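Local coordinates for protein MarR-family transcriptional regulator (Bordetella bronchiseptica, PDB 6PCO) that probably acts as a DNA-binding transcription factor of the MarR family, regulating biofilm formation in Bordetella, with its DNA binding controlled by 6-hydroxynicotinic acid, at residues 58-61 / 62-66; 148-151 / 152-155; 174-177 / 178-182. All coordinates share one frame; numbering follows the deposited sequence.

Contact 1: 58-61 / 62-66; sequences LLRR and AYQRH. With BU1 (1,4-butanediol), chain E.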
loop_
_atom_site.group_PDB
_atom_site.type_symbol
_atom_site.label_atom_id
_atom_site.label_comp_id
_atom_site.label_asym_id
_atom_site.label_seq_id
_atom_site.Cartn_x
_atom_site.Cartn_y
_atom_site.Cartn_z
ATOM N N LEU A 58 1.149 10.584 1.947
ATOM C CA LEU A 58 -0.235 10.852 1.574
ATOM C C LEU A 58 -0.784 9.649 0.797
ATOM O O LEU A 58 -1.962 9.298 0.973
ATOM C CB LEU A 58 -0.305 12.126 0.730
ATOM C CG LEU A 58 0.153 13.412 1.416
ATOM C CD1 LEU A 58 0.426 14.498 0.386
ATOM C CD2 LEU A 58 -0.862 13.897 2.444
ATOM N N LEU A 59 0.075 9.018 -0.029
ATOM C CA LEU A 59 -0.282 7.771 -0.715
ATOM C C LEU A 59 -0.544 6.677 0.319
ATOM O O LEU A 59 -1.507 5.949 0.189
ATOM C CB LEU A 59 0.828 7.341 -1.678
ATOM C CG LEU A 59 0.850 8.067 -3.025
ATOM C CD1 LEU A 59 2.035 7.632 -3.853
ATOM C CD2 LEU A 59 -0.427 7.820 -3.804
ATOM N N ARG A 60 0.322 6.597 1.337
ATOM C CA ARG A 60 0.202 5.624 2.430
ATOM C C ARG A 60 -1.142 5.843 3.133
ATOM O O ARG A 60 -1.893 4.897 3.317
ATOM C CB ARG A 60 1.373 5.762 3.409
ATOM C CG ARG A 60 1.283 4.902 4.664
ATOM C CD ARG A 60 2.428 5.169 5.642
ATOM N NE ARG A 60 3.755 5.037 5.011
ATOM C CZ ARG A 60 4.574 6.058 4.686
ATOM N NH1 ARG A 60 4.336 7.279 5.140
ATOM N NH2 ARG A 60 5.626 5.865 3.894
ATOM N N ARG A 61 -1.443 7.097 3.483
ATOM C CA ARG A 61 -2.641 7.419 4.251
ATOM C C ARG A 61 -3.877 7.083 3.404
ATOM O O ARG A 61 -4.786 6.410 3.868
ATOM C CB ARG A 61 -2.646 8.889 4.690
ATOM C CG ARG A 61 -1.807 9.204 5.918
ATOM C CD ARG A 61 -1.803 10.681 6.318
ATOM N NE ARG A 61 -3.099 11.360 6.352
ATOM C CZ ARG A 61 -4.003 11.246 7.325
ATOM N NH1 ARG A 61 -3.817 10.374 8.301
ATOM N NH2 ARG A 61 -5.097 11.989 7.304
ATOM N N ALA A 62 -3.892 7.551 2.151
ATOM C CA ALA A 62 -5.038 7.383 1.289
ATOM C C ALA A 62 -5.293 5.895 1.012
ATOM O O ALA A 62 -6.453 5.483 0.855
ATOM C CB ALA A 62 -4.833 8.141 0.011
ATOM N N TYR A 63 -4.216 5.101 0.951
ATOM C CA TYR A 63 -4.311 3.648 0.724
ATOM C C TYR A 63 -4.813 2.937 1.995
ATOM O O TYR A 63 -5.610 2.007 1.883
ATOM C CB TYR A 63 -2.973 3.096 0.228
ATOM C CG TYR A 63 -2.911 1.592 0.134
ATOM C CD1 TYR A 63 -3.597 0.894 -0.850
ATOM C CD2 TYR A 63 -2.156 0.859 1.035
ATOM C CE1 TYR A 63 -3.556 -0.490 -0.919
ATOM C CE2 TYR A 63 -2.102 -0.524 0.982
ATOM C CZ TYR A 63 -2.806 -1.204 0.005
ATOM O OH TYR A 63 -2.722 -2.569 -0.032
ATOM N N GLN A 64 -4.357 3.369 3.187
ATOM C CA GLN A 64 -4.902 2.873 4.481
ATOM C C GLN A 64 -6.419 3.105 4.503
ATOM O O GLN A 64 -7.190 2.203 4.830
ATOM C CB GLN A 64 -4.348 3.583 5.725
ATOM C CG GLN A 64 -2.835 3.619 5.854
ATOM C CD GLN A 64 -2.211 2.368 6.420
ATOM O OE1 GLN A 64 -2.891 1.495 6.954
ATOM N NE2 GLN A 64 -0.890 2.296 6.331
ATOM N N ARG A 65 -6.842 4.335 4.190
ATOM C CA ARG A 65 -8.263 4.696 4.222
ATOM C C ARG A 65 -9.073 3.743 3.325
ATOM O O ARG A 65 -10.120 3.214 3.721
ATOM C CB ARG A 65 -8.468 6.150 3.794
ATOM C CG ARG A 65 -9.927 6.577 3.866
ATOM C CD ARG A 65 -10.150 8.052 3.621
ATOM N NE ARG A 65 -11.526 8.267 3.199
ATOM C CZ ARG A 65 -11.967 8.091 1.959
ATOM N NH1 ARG A 65 -11.194 7.515 1.047
ATOM N NH2 ARG A 65 -13.177 8.508 1.635
ATOM N N HIS A 66 -8.573 3.515 2.116
ATOM C CA HIS A 66 -9.227 2.637 1.175
ATOM C C HIS A 66 -9.362 1.223 1.760
ATOM O O HIS A 66 -10.430 0.602 1.652
ATOM C CB HIS A 66 -8.501 2.640 -0.175
ATOM C CG HIS A 66 -8.942 1.532 -1.051
ATOM N ND1 HIS A 66 -10.173 1.544 -1.669
ATOM C CD2 HIS A 66 -8.348 0.366 -1.385
ATOM C CE1 HIS A 66 -10.317 0.433 -2.374
ATOM N NE2 HIS A 66 -9.206 -0.312 -2.222
HETATM C C1 BU1 E . -12.132 -0.055 -5.390
HETATM C C2 BU1 E . -10.919 -0.959 -5.672
HETATM C C3 BU1 E . -10.863 -2.225 -4.813
HETATM C C4 BU1 E . -9.468 -2.863 -4.942
HETATM O O5 BU1 E . -11.840 1.364 -5.562
HETATM O O6 BU1 E . -8.613 -2.659 -3.790
#
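R60 and Q64, one turn apart on helix 55-73, run side by side in the same direction, CG of R60 lying 3.8 Å from NE2 of Q64. Only the aliphatic stem of the arginine meets the amide; the guanidinium lies farther out, its plane turned 48° from that of the amide. In Q64, chi1 (-54°) sets CG by the carbonyl of R60, and the bend at chi2 (-82°) turns the amide toward the arginine stem. R60 itself leaves the helix with CG opposite the backbone N and bends at chi3, and its NE is hydrogen-bonded to the hydroxyl of Y63 of the second subunit. Beneath these side chains the helix is regular: A62 N binds L58 O, Y63 N binds L59 O and R65 N binds R61 O, each at 2.9 Å. R65 runs extended from CG to NE, and its two terminal nitrogens reach the backbone oxygens of S162 and T163, tying this helix to the end of helix 143-164. One residue on, H66 swings its imidazole away from the preceding turn. The bound 1,4-butanediol meets the ring at its edge: H66 NE2 and O6 of the diol are 2.9 Å apart in a hydrogen bond with either as possible donor. The other ring nitrogen, ND1, is bonded to T163 OG1. Both imidazole nitrogens are thus engaged, which should hold the ring's rotation. The diol is also held by R60 NH2 and G56 N of the second subunit, so the site is built from both subunits, consistent with a pocket that can accept polar ligand groups.

Contact 2: 148-151 / 152-155; sequences LVEE and MVPF
Helix 143-164 is already irregular at M152, whose N is shared between L148 O, at 3.0 Å, and, weakly, V149 O, and the pattern then falters further: V153 N makes a weak bond to E150 O, P154 has no N-H to give, and F155 N has no bond to the preceding turn, leaving a kink. P154 CD takes the place of the missing N-H and lies 3.7 Å from E150 O. Just before the kink, L148 and M152 cross obliquely, CD1 of the leucine lying 4.0 Å from CG of the methionine. M152 is bent at both chi2 and chi3, curling back along the helix so that its CE comes 3.8 Å from E151 CB as well as near the leucine branch. The leucine CG stands anti to its own N (chi1 176°), which sends the branch forward to that meeting. F155 turns its ring so that E151 O lies at the edge and in the ring plane, 3.3 Å from CD2; the carbonyl left without the F155 amide thus faces ring carbons at the rim. V153 lays its CG2 branch by V149 O, on a different flank of the helix from the methionine. E150 sends OE2 into a salt bridge with R91. Around the turn, V149 packs on L87 and R91 and M152 on F84, all of helix 81-93, while L148 meets L124, just ahead of strand 125-129. M152 and F155 also press on P75 in the loop between helices 55-73 and 81-93, and V153 touches Y49 of the second subunit.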
loop_
_atom_site.group_PDB
_atom_site.type_symbol
_atom_site.label_atom_id
_atom_site.label_comp_id
_atom_site.label_asym_id
_atom_site.label_seq_id
_atom_site.Cartn_x
_atom_site.Cartn_y
_atom_site.Cartn_z
ATOM N N LEU A 148 -18.332 -15.876 -6.256
ATOM C CA LEU A 148 -17.927 -14.948 -5.224
ATOM C C LEU A 148 -17.505 -13.598 -5.835
ATOM O O LEU A 148 -17.905 -12.555 -5.338
ATOM C CB LEU A 148 -16.811 -15.602 -4.403
ATOM C CG LEU A 148 -16.183 -14.730 -3.313
ATOM C CD1 LEU A 148 -17.184 -14.336 -2.236
ATOM C CD2 LEU A 148 -14.986 -15.435 -2.697
ATOM N N VAL A 149 -16.710 -13.615 -6.910
ATOM C CA VAL A 149 -16.359 -12.392 -7.650
ATOM C C VAL A 149 -17.638 -11.624 -8.021
ATOM O O VAL A 149 -17.710 -10.434 -7.806
ATOM C CB VAL A 149 -15.552 -12.723 -8.920
ATOM C CG1 VAL A 149 -15.472 -11.550 -9.890
ATOM C CG2 VAL A 149 -14.167 -13.219 -8.582
ATOM N N GLU A 150 -18.610 -12.324 -8.621
ATOM C CA GLU A 150 -19.874 -11.746 -9.066
ATOM C C GLU A 150 -20.670 -11.213 -7.857
ATOM O O GLU A 150 -21.149 -10.090 -7.909
ATOM C CB GLU A 150 -20.659 -12.761 -9.903
ATOM C CG GLU A 150 -20.065 -13.010 -11.298
ATOM C CD GLU A 150 -19.689 -11.779 -12.128
ATOM O OE1 GLU A 150 -20.563 -10.901 -12.343
ATOM O OE2 GLU A 150 -18.515 -11.689 -12.566
ATOM N N GLU A 151 -20.762 -11.991 -6.764
ATOM C CA GLU A 151 -21.387 -11.555 -5.509
ATOM C C GLU A 151 -20.780 -10.251 -4.954
ATOM O O GLU A 151 -21.501 -9.428 -4.357
ATOM C CB GLU A 151 -21.248 -12.613 -4.417
ATOM C CG GLU A 151 -22.109 -13.842 -4.616
ATOM C CD GLU A 151 -23.560 -13.526 -4.900
ATOM O OE1 GLU A 151 -24.140 -12.733 -4.122
ATOM O OE2 GLU A 151 -24.095 -14.047 -5.915
ATOM N N MET A 152 -19.463 -10.054 -5.104
ATOM C CA MET A 152 -18.782 -8.938 -4.429
ATOM C C MET A 152 -18.802 -7.650 -5.274
ATOM O O MET A 152 -18.470 -6.566 -4.762
ATOM C CB MET A 152 -17.344 -9.320 -4.081
ATOM C CG MET A 152 -17.245 -10.405 -3.015
ATOM S SD MET A 152 -18.014 -10.029 -1.409
ATOM C CE MET A 152 -19.537 -10.967 -1.512
ATOM N N VAL A 153 -19.253 -7.737 -6.533
ATOM C CA VAL A 153 -19.113 -6.627 -7.491
ATOM C C VAL A 153 -19.848 -5.381 -6.997
ATOM O O VAL A 153 -19.253 -4.308 -6.976
ATOM C CB VAL A 153 -19.547 -7.029 -8.910
ATOM C CG1 VAL A 153 -19.597 -5.834 -9.839
ATOM C CG2 VAL A 153 -18.615 -8.083 -9.476
ATOM N N PRO A 154 -21.153 -5.460 -6.650
ATOM C CA PRO A 154 -21.861 -4.346 -6.015
ATOM C C PRO A 154 -21.105 -3.657 -4.870
ATOM O O PRO A 154 -21.051 -2.445 -4.790
ATOM C CB PRO A 154 -23.098 -5.043 -5.427
ATOM C CG PRO A 154 -23.392 -6.133 -6.408
ATOM C CD PRO A 154 -22.044 -6.597 -6.918
ATOM N N PHE A 155 -20.527 -4.470 -3.992
ATOM C CA PHE A 155 -19.854 -4.005 -2.808
ATOM C C PHE A 155 -18.563 -3.295 -3.221
ATOM O O PHE A 155 -18.244 -2.218 -2.731
ATOM C CB PHE A 155 -19.605 -5.193 -1.877
ATOM C CG PHE A 155 -20.875 -5.868 -1.421
ATOM C CD1 PHE A 155 -21.570 -5.405 -0.317
ATOM C CD2 PHE A 155 -21.388 -6.958 -2.110
ATOM C CE1 PHE A 155 -22.735 -6.030 0.099
ATOM C CE2 PHE A 155 -22.546 -7.594 -1.682
ATOM C CZ PHE A 155 -23.218 -7.125 -0.581
#

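Contact 3: 174-177 / 178-182; sequences AIVY and LLRKM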
loop_
_atom_site.group_PDB
_atom_site.type_symbol
_atom_site.label_atom_id
_atom_site.label_comp_id
_atom_site.label_asym_id
_atom_site.label_seq_id
_atom_site.Cartn_x
_atom_site.Cartn_y
_atom_site.Cartn_z
ATOM N N ALA A 174 -9.621 13.259 -12.251
ATOM C CA ALA A 174 -8.272 13.766 -12.180
ATOM C C ALA A 174 -7.366 12.790 -11.413
ATOM O O ALA A 174 -6.237 12.556 -11.826
ATOM C CB ALA A 174 -8.264 15.139 -11.550
ATOM N N ILE A 175 -7.864 12.225 -10.308
ATOM C CA ILE A 175 -7.002 11.420 -9.425
ATOM C C ILE A 175 -6.713 10.055 -10.058
ATOM O O ILE A 175 -5.579 9.554 -9.975
ATOM C CB ILE A 175 -7.561 11.272 -7.994
ATOM C CG1 ILE A 175 -6.470 10.744 -7.064
ATOM C CG2 ILE A 175 -8.806 10.404 -7.955
ATOM C CD1 ILE A 175 -6.892 10.626 -5.637
ATOM N N VAL A 176 -7.731 9.454 -10.676
ATOM C CA VAL A 176 -7.543 8.197 -11.380
ATOM C C VAL A 176 -6.497 8.405 -12.485
ATOM O O VAL A 176 -5.657 7.532 -12.717
ATOM C CB VAL A 176 -8.889 7.646 -11.904
ATOM C CG1 VAL A 176 -8.738 6.582 -12.972
ATOM C CG2 VAL A 176 -9.733 7.094 -10.757
ATOM N N TYR A 177 -6.532 9.567 -13.149
ATOM C CA TYR A 177 -5.619 9.815 -14.270
ATOM C C TYR A 177 -4.198 10.004 -13.725
ATOM O O TYR A 177 -3.259 9.364 -14.199
ATOM C CB TYR A 177 -6.083 11.002 -15.124
ATOM C CG TYR A 177 -4.994 11.630 -15.960
ATOM C CD1 TYR A 177 -4.590 11.064 -17.158
ATOM C CD2 TYR A 177 -4.341 12.774 -15.541
ATOM C CE1 TYR A 177 -3.584 11.627 -17.927
ATOM C CE2 TYR A 177 -3.336 13.357 -16.296
ATOM C CZ TYR A 177 -2.957 12.783 -17.499
ATOM O OH TYR A 177 -1.963 13.345 -18.249
ATOM N N LEU A 178 -4.058 10.889 -12.732
ATOM C CA LEU A 178 -2.762 11.208 -12.135
ATOM C C LEU A 178 -2.142 9.960 -11.482
ATOM O O LEU A 178 -0.922 9.760 -11.577
ATOM C CB LEU A 178 -2.935 12.338 -11.118
ATOM C CG LEU A 178 -3.281 13.711 -11.699
ATOM C CD1 LEU A 178 -3.816 14.649 -10.632
ATOM C CD2 LEU A 178 -2.072 14.340 -12.366
ATOM N N LEU A 179 -2.965 9.111 -10.848
ATOM C CA LEU A 179 -2.431 7.891 -10.245
ATOM C C LEU A 179 -1.864 6.975 -11.341
ATOM O O LEU A 179 -0.763 6.449 -11.167
ATOM C CB LEU A 179 -3.486 7.192 -9.380
ATOM C CG LEU A 179 -3.733 7.837 -8.013
ATOM C CD1 LEU A 179 -4.993 7.299 -7.357
ATOM C CD2 LEU A 179 -2.553 7.632 -7.081
ATOM N N ARG A 180 -2.581 6.814 -12.462
ATOM C CA ARG A 180 -2.097 5.969 -13.588
ATOM C C ARG A 180 -0.817 6.555 -14.190
ATOM O O ARG A 180 0.118 5.804 -14.504
ATOM C CB ARG A 180 -3.102 5.834 -14.736
ATOM C CG ARG A 180 -4.233 4.860 -14.468
ATOM C CD ARG A 180 -5.373 5.054 -15.445
ATOM N NE ARG A 180 -5.052 4.464 -16.733
ATOM C CZ ARG A 180 -5.299 3.205 -17.066
ATOM N NH1 ARG A 180 -4.961 2.763 -18.270
ATOM N NH2 ARG A 180 -5.889 2.400 -16.196
ATOM N N LYS A 181 -0.796 7.882 -14.385
ATOM C CA LYS A 181 0.347 8.536 -15.008
ATOM C C LYS A 181 1.557 8.325 -14.096
ATOM O O LYS A 181 2.659 8.061 -14.561
ATOM C CB LYS A 181 0.068 10.017 -15.277
ATOM C CG LYS A 181 1.161 10.747 -16.051
ATOM C CD LYS A 181 0.722 12.092 -16.633
ATOM C CE LYS A 181 1.861 12.873 -17.259
ATOM N NZ LYS A 181 1.372 13.988 -18.107
ATOM N N MET A 182 1.301 8.421 -12.787
ATOM C CA MET A 182 2.312 8.282 -11.754
ATOM C C MET A 182 2.871 6.852 -11.777
ATOM O O MET A 182 4.091 6.664 -11.725
ATOM C CB MET A 182 1.714 8.609 -10.381
ATOM C CG MET A 182 2.644 8.338 -9.213
ATOM S SD MET A 182 1.997 8.940 -7.627
ATOM C CE MET A 182 2.723 10.578 -7.595
#
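Y177 and K181 lie side by side, one turn apart on helix 169-183, the last helix of a winged helix-turn-helix protein of the MarR family and part of its dimer interface. The tyrosine makes the largest contribution. Its CB is the point where the side chain leaves the helix, beside the next amide. CG, placed anti to the backbone N (chi1 159°), keeps the ring leaning over the start of the following turn. CD2 rests 4.1 Å from L178 CG, an apolar touch. Farther out, CZ approaches the lysine chain at 3.8 Å from K181 CD, and the hydroxyl passes the same carbon, the methylene meeting the ring obliquely. K181 runs fully extended beyond CG, which carries its ammonium out alongside the phenol. Both tips go to one acidic side chain of the partner chain: K181 NZ makes a salt bridge with OE1 of E171 of the second subunit, and Y177 OH is hydrogen-bonded to OE2 of that residue. The two ends are thus held together by a carboxylate across the interface. On roughly the opposite face of the helix, I175 and L179 point the same way, with I175 CG1 3.8 Å from L179 CD1; this apolar flank faces helices 143-164 and 55-73, where F164 and L59 cover it, and M182 of the second subunit also packs on I175. V176 and R180 come less close, and both lie against L58 of the second subunit. The backbone underneath is an unbroken run of helical bonds, L179 N to I175 O being 2.8 Å long. At the end of the tyrosine, the closest carbon of the lysine is K181 CD, 3.4 Å from Y177 OH.

Overall arrangement
Contact 1 and contact 3 touch directly: L59 CD2 lies 3.9 Å from L179 CD2, and L59 CD1 lies 4.0 Å from M182 SD, so helix 55-73 packs on helix 169-183 while both turns also meet the second subunit. Contact 2 stands apart, its centre 23 Å from that of contact 1 and 25 Å from that of contact 3, with no touch to either. The diol pocket belongs to contact 1 through H66; V85 and T160 also line it, and R60 and G56 of the second subunit bind the diol. The side chain of V176 in contact 3 is about 8 Å from a bound diol, and that of M152 in contact 2 about 10 Å.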